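PDB 5VOL: putative esterase from Bacteroides intestinalis DSM 17393, which probably hydrolyses feruloyl esters on arabinoxylan as a family 1 carbohydrate esterase with an alpha/beta-hydrolase fold, and binds calcium. Local coordinates for residues Val217-Gly220 / Asp221-Leu225; Val159-Met162 / Ser163-Met166. All coordinates share one frame; numbering follows the deposited sequence.

Interaction 1 (Val217-Gly220 / Asp221-Leu225); sequences VDCG and DDDFL. With CA (calcium ion), chain Q.
With the first torsion trans to the backbone N in both C219 and D223 (chi1 -175° and -159°), SG of C219 rests against the D223 methylene, 3.7 Å from CB. D223 ends a type I beta turn that starts at G220, closed by D223 N donating to G220 O over 3.2 Å. Beyond it the D223 carboxylate is held at both oxygens. OD1 takes the L225 N-H at 2.7 Å with its anti lone pair, an Asx turn that leads into helix 226-238, at whose N-cap L225 sits. OD2 accepts a hydrogen bond from a water, 2.6 Å away, that in turn accepts from G220 N, and is also hydrogen-bonded to H252 ND1. Replacing D223 by an alanine would probably deprive the L225 N-H, that water and H252 ND1 of this carboxylate. At the outer corner of the turn D221 and D222 bind the calcium ion. D221 grips it with both oxygens, OD2 lying 2.4 Å from the metal, whereas D222 reaches it through OD2 alone at 2.6 Å, and its OD1 accepts a hydrogen bond from a water that is itself a calcium ligand. D249 of the same chain and Q244 of the second subunit complete the site, and D221 OD1 accepts from G250 N. The loop thus joins an intersubunit calcium site to what is probably the acid position of a Ser-His-Asp triad, at the end of strand 214-218, the last but one in the sheet of the alpha/beta-hydrolase fold.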
loop_
_atom_site.group_PDB
_atom_site.type_symbol
_atom_site.label_atom_id
_atom_site.label_comp_id
_atom_site.label_asym_id
_atom_site.label_seq_id
_atom_site.Cartn_x
_atom_site.Cartn_y
_atom_site.Cartn_z
ATOM N N VAL C 217 9.564 -0.986 14.818
ATOM C CA VAL C 217 9.017 0.204 15.467
ATOM C C VAL C 217 8.179 1.019 14.480
ATOM O O VAL C 217 8.655 1.400 13.403
ATOM C CB VAL C 217 10.144 1.063 16.053
ATOM C CG1 VAL C 217 9.593 2.368 16.629
ATOM C CG2 VAL C 217 10.898 0.246 17.121
ATOM N N ASP C 218 6.932 1.293 14.856
ATOM C CA ASP C 218 5.936 1.871 13.945
ATOM C C ASP C 218 5.183 2.995 14.656
ATOM O O ASP C 218 4.447 2.713 15.597
ATOM C CB ASP C 218 4.975 0.762 13.498
ATOM C CG ASP C 218 3.961 1.206 12.472
ATOM O OD1 ASP C 218 4.096 2.296 11.873
ATOM O OD2 ASP C 218 3.018 0.414 12.248
ATOM N N CYS C 219 5.366 4.248 14.218
ATOM C CA CYS C 219 4.798 5.418 14.926
ATOM C C CYS C 219 4.496 6.575 13.970
ATOM O O CYS C 219 5.318 6.904 13.110
ATOM C CB CYS C 219 5.756 5.892 16.022
ATOM S SG CYS C 219 5.108 7.241 17.085
ATOM N N GLY C 220 3.320 7.183 14.119
ATOM C CA GLY C 220 2.817 8.152 13.159
ATOM C C GLY C 220 3.489 9.509 13.207
ATOM O O GLY C 220 3.986 9.926 14.252
ATOM N N ASP C 221 3.464 10.230 12.091
ATOM C CA ASP C 221 4.153 11.513 12.038
ATOM C C ASP C 221 3.496 12.558 12.948
ATOM O O ASP C 221 4.157 13.511 13.363
ATOM C CB ASP C 221 4.275 12.027 10.581
ATOM C CG ASP C 221 2.942 12.410 9.938
ATOM O OD1 ASP C 221 1.873 11.926 10.354
ATOM O OD2 ASP C 221 2.989 13.198 8.958
ATOM N N ASP C 222 2.229 12.365 13.298
ATOM C CA ASP C 222 1.539 13.336 14.145
ATOM C C ASP C 222 1.368 12.862 15.598
ATOM O O ASP C 222 0.611 13.453 16.361
ATOM C CB ASP C 222 0.166 13.683 13.557
ATOM C CG ASP C 222 0.251 14.169 12.123
ATOM O OD1 ASP C 222 1.074 15.072 11.837
ATOM O OD2 ASP C 222 -0.494 13.626 11.279
ATOM N N ASP C 223 2.088 11.812 15.973
ATOM C CA ASP C 223 2.005 11.245 17.313
ATOM C C ASP C 223 2.870 11.985 18.334
ATOM O O ASP C 223 4.027 12.292 18.058
ATOM C CB ASP C 223 2.425 9.769 17.273
ATOM C CG ASP C 223 1.908 8.990 18.447
ATOM O OD1 ASP C 223 2.327 9.280 19.591
ATOM O OD2 ASP C 223 1.092 8.069 18.232
ATOM N N PHE C 224 2.322 12.244 19.522
ATOM C CA PHE C 224 3.084 12.921 20.576
ATOM C C PHE C 224 4.220 12.042 21.100
ATOM O O PHE C 224 5.140 12.542 21.733
ATOM C CB PHE C 224 2.159 13.370 21.722
ATOM C CG PHE C 224 1.756 12.265 22.671
ATOM C CD1 PHE C 224 1.044 11.170 22.224
ATOM C CD2 PHE C 224 2.056 12.352 24.022
ATOM C CE1 PHE C 224 0.656 10.157 23.100
ATOM C CE2 PHE C 224 1.669 11.345 24.905
ATOM C CZ PHE C 224 0.972 10.241 24.436
ATOM N N LEU C 225 4.187 10.742 20.797
ATOM C CA LEU C 225 5.277 9.856 21.190
ATOM C C LEU C 225 6.309 9.619 20.075
ATOM O O LEU C 225 7.215 8.802 20.241
ATOM C CB LEU C 225 4.722 8.510 21.680
ATOM C CG LEU C 225 4.133 8.531 23.094
ATOM C CD1 LEU C 225 3.398 7.238 23.434
ATOM C CD2 LEU C 225 5.253 8.772 24.099
HETATM CA CA CA Q . 0.567 13.488 8.905
HETATM O O HOH W 1 1.123 6.804 15.925
HETATM O O HOH W 2 1.520 15.882 9.436
HETATM O O HOH W 3 -1.748 14.510 8.648
#

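Interaction 2 (Val159-Met162 / Ser163-Met166); sequences VYAM and SALM
The methyl of A161 meets two apolar groups from the loop that follows its strand: A164 CB at 3.9 Å and the terminal methyl of M166, CE, at 3.7 Å. M166 reaches back because its chain bends at chi2 (-53°), which brings CE against A161 from five residues further along. A water bridges the same turn, probably donating to A161 O at 3.0 Å and accepting from A164 N at 2.9 Å. The chain turns sharply at S163, whose phi and psi are both positive (45° and 47°, the left-handed region). Further along, L165 is the centre of an inverse gamma turn, with a weak bond from M166 N to A164 O.

Next come the surrounding elements. T146 of helix 140-151 packs on both A161 and M166, while F232 of helix 226-238 also touches M166; N229 of that helix donates to A164 O. S163 OG is hydrogen-bonded to W257 NE1, and its side chain touches H252. Inside a buried turn, then, methyl packing holds one side, while A161 O and A164 N are linked by a water and not by a direct bond to each other, and A161 O also pairs with the neighbouring strand through D218.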
loop_
_atom_site.group_PDB
_atom_site.type_symbol
_atom_site.label_atom_id
_atom_site.label_comp_id
_atom_site.label_asym_id
_atom_site.label_seq_id
_atom_site.Cartn_x
_atom_site.Cartn_y
_atom_site.Cartn_z
ATOM N N VAL C 159 9.567 -8.394 18.500
ATOM C CA VAL C 159 8.796 -7.325 19.133
ATOM C C VAL C 159 8.283 -6.341 18.077
ATOM O O VAL C 159 9.056 -5.844 17.265
ATOM C CB VAL C 159 9.639 -6.545 20.168
ATOM C CG1 VAL C 159 8.832 -5.374 20.757
ATOM C CG2 VAL C 159 10.132 -7.478 21.286
ATOM N N TYR C 160 6.983 -6.056 18.100
ATOM C CA TYR C 160 6.409 -5.040 17.222
ATOM C C TYR C 160 5.803 -3.946 18.102
ATOM O O TYR C 160 4.770 -4.148 18.718
ATOM C CB TYR C 160 5.339 -5.631 16.299
ATOM C CG TYR C 160 4.918 -4.710 15.173
ATOM C CD1 TYR C 160 4.099 -3.609 15.406
ATOM C CD2 TYR C 160 5.337 -4.951 13.867
ATOM C CE1 TYR C 160 3.713 -2.755 14.359
ATOM C CE2 TYR C 160 4.962 -4.112 12.815
ATOM C CZ TYR C 160 4.155 -3.020 13.067
ATOM O OH TYR C 160 3.791 -2.206 12.019
ATOM N N ALA C 161 6.446 -2.791 18.135
ATOM C CA ALA C 161 6.071 -1.694 19.021
ATOM C C ALA C 161 5.283 -0.609 18.277
ATOM O O ALA C 161 5.850 0.049 17.411
ATOM C CB ALA C 161 7.330 -1.096 19.631
ATOM N N MET C 162 3.998 -0.417 18.612
ATOM C CA MET C 162 3.157 0.590 17.939
ATOM C C MET C 162 2.986 1.844 18.774
ATOM O O MET C 162 2.499 1.747 19.900
ATOM C CB MET C 162 1.752 0.049 17.650
ATOM C CG MET C 162 1.685 -1.334 17.025
ATOM S SD MET C 162 -0.021 -1.901 17.118
ATOM C CE MET C 162 0.175 -3.539 16.432
ATOM N N SER C 163 3.349 3.001 18.216
ATOM C CA SER C 163 3.163 4.287 18.888
ATOM C C SER C 163 3.603 4.188 20.348
ATOM O O SER C 163 2.872 4.606 21.255
ATOM C CB SER C 163 1.703 4.715 18.817
ATOM O OG SER C 163 1.158 4.518 17.519
ATOM N N ALA C 164 4.776 3.597 20.566
ATOM C CA ALA C 164 5.113 3.016 21.866
ATOM C C ALA C 164 5.488 4.058 22.907
ATOM O O ALA C 164 6.088 5.073 22.588
ATOM C CB ALA C 164 6.249 2.012 21.716
ATOM N N LEU C 165 5.131 3.787 24.157
ATOM C CA LEU C 165 5.598 4.609 25.272
ATOM C C LEU C 165 7.003 4.145 25.657
ATOM O O LEU C 165 7.179 3.428 26.639
ATOM C CB LEU C 165 4.646 4.502 26.457
ATOM C CG LEU C 165 4.910 5.362 27.697
ATOM C CD1 LEU C 165 4.674 6.844 27.381
ATOM C CD2 LEU C 165 4.021 4.897 28.856
ATOM N N MET C 166 7.989 4.516 24.841
ATOM C CA MET C 166 9.367 4.065 25.028
ATOM C C MET C 166 9.963 4.708 26.277
ATOM O O MET C 166 10.842 4.151 26.924
ATOM C CB MET C 166 10.212 4.414 23.805
ATOM C CG MET C 166 9.827 3.649 22.533
ATOM S SD MET C 166 9.787 1.857 22.774
ATOM C CE MET C 166 9.852 1.285 21.049
HETATM O O HOH W 4 6.390 2.875 18.248
#

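In the fold
Along the chain interaction 2 closes before interaction 1 opens, and their centres lie 9 Å apart. Both begin on strands that are parallel neighbours in the mixed central sheet, 158-162 and 214-218, and continue into the loops beyond them. Two probable hydrogen bonds join them directly: Y160 OH lies 2.7 Å from D218 OD2, and S163 N lies 2.9 Å from D218 O. Beyond the strands, L225 CD1 packs on S163 O and D223 OD2 on S163 CB. S163 therefore abuts the loop carrying the calcium ligands and the probable triad aspartate, which places both strand ends at the likely active site.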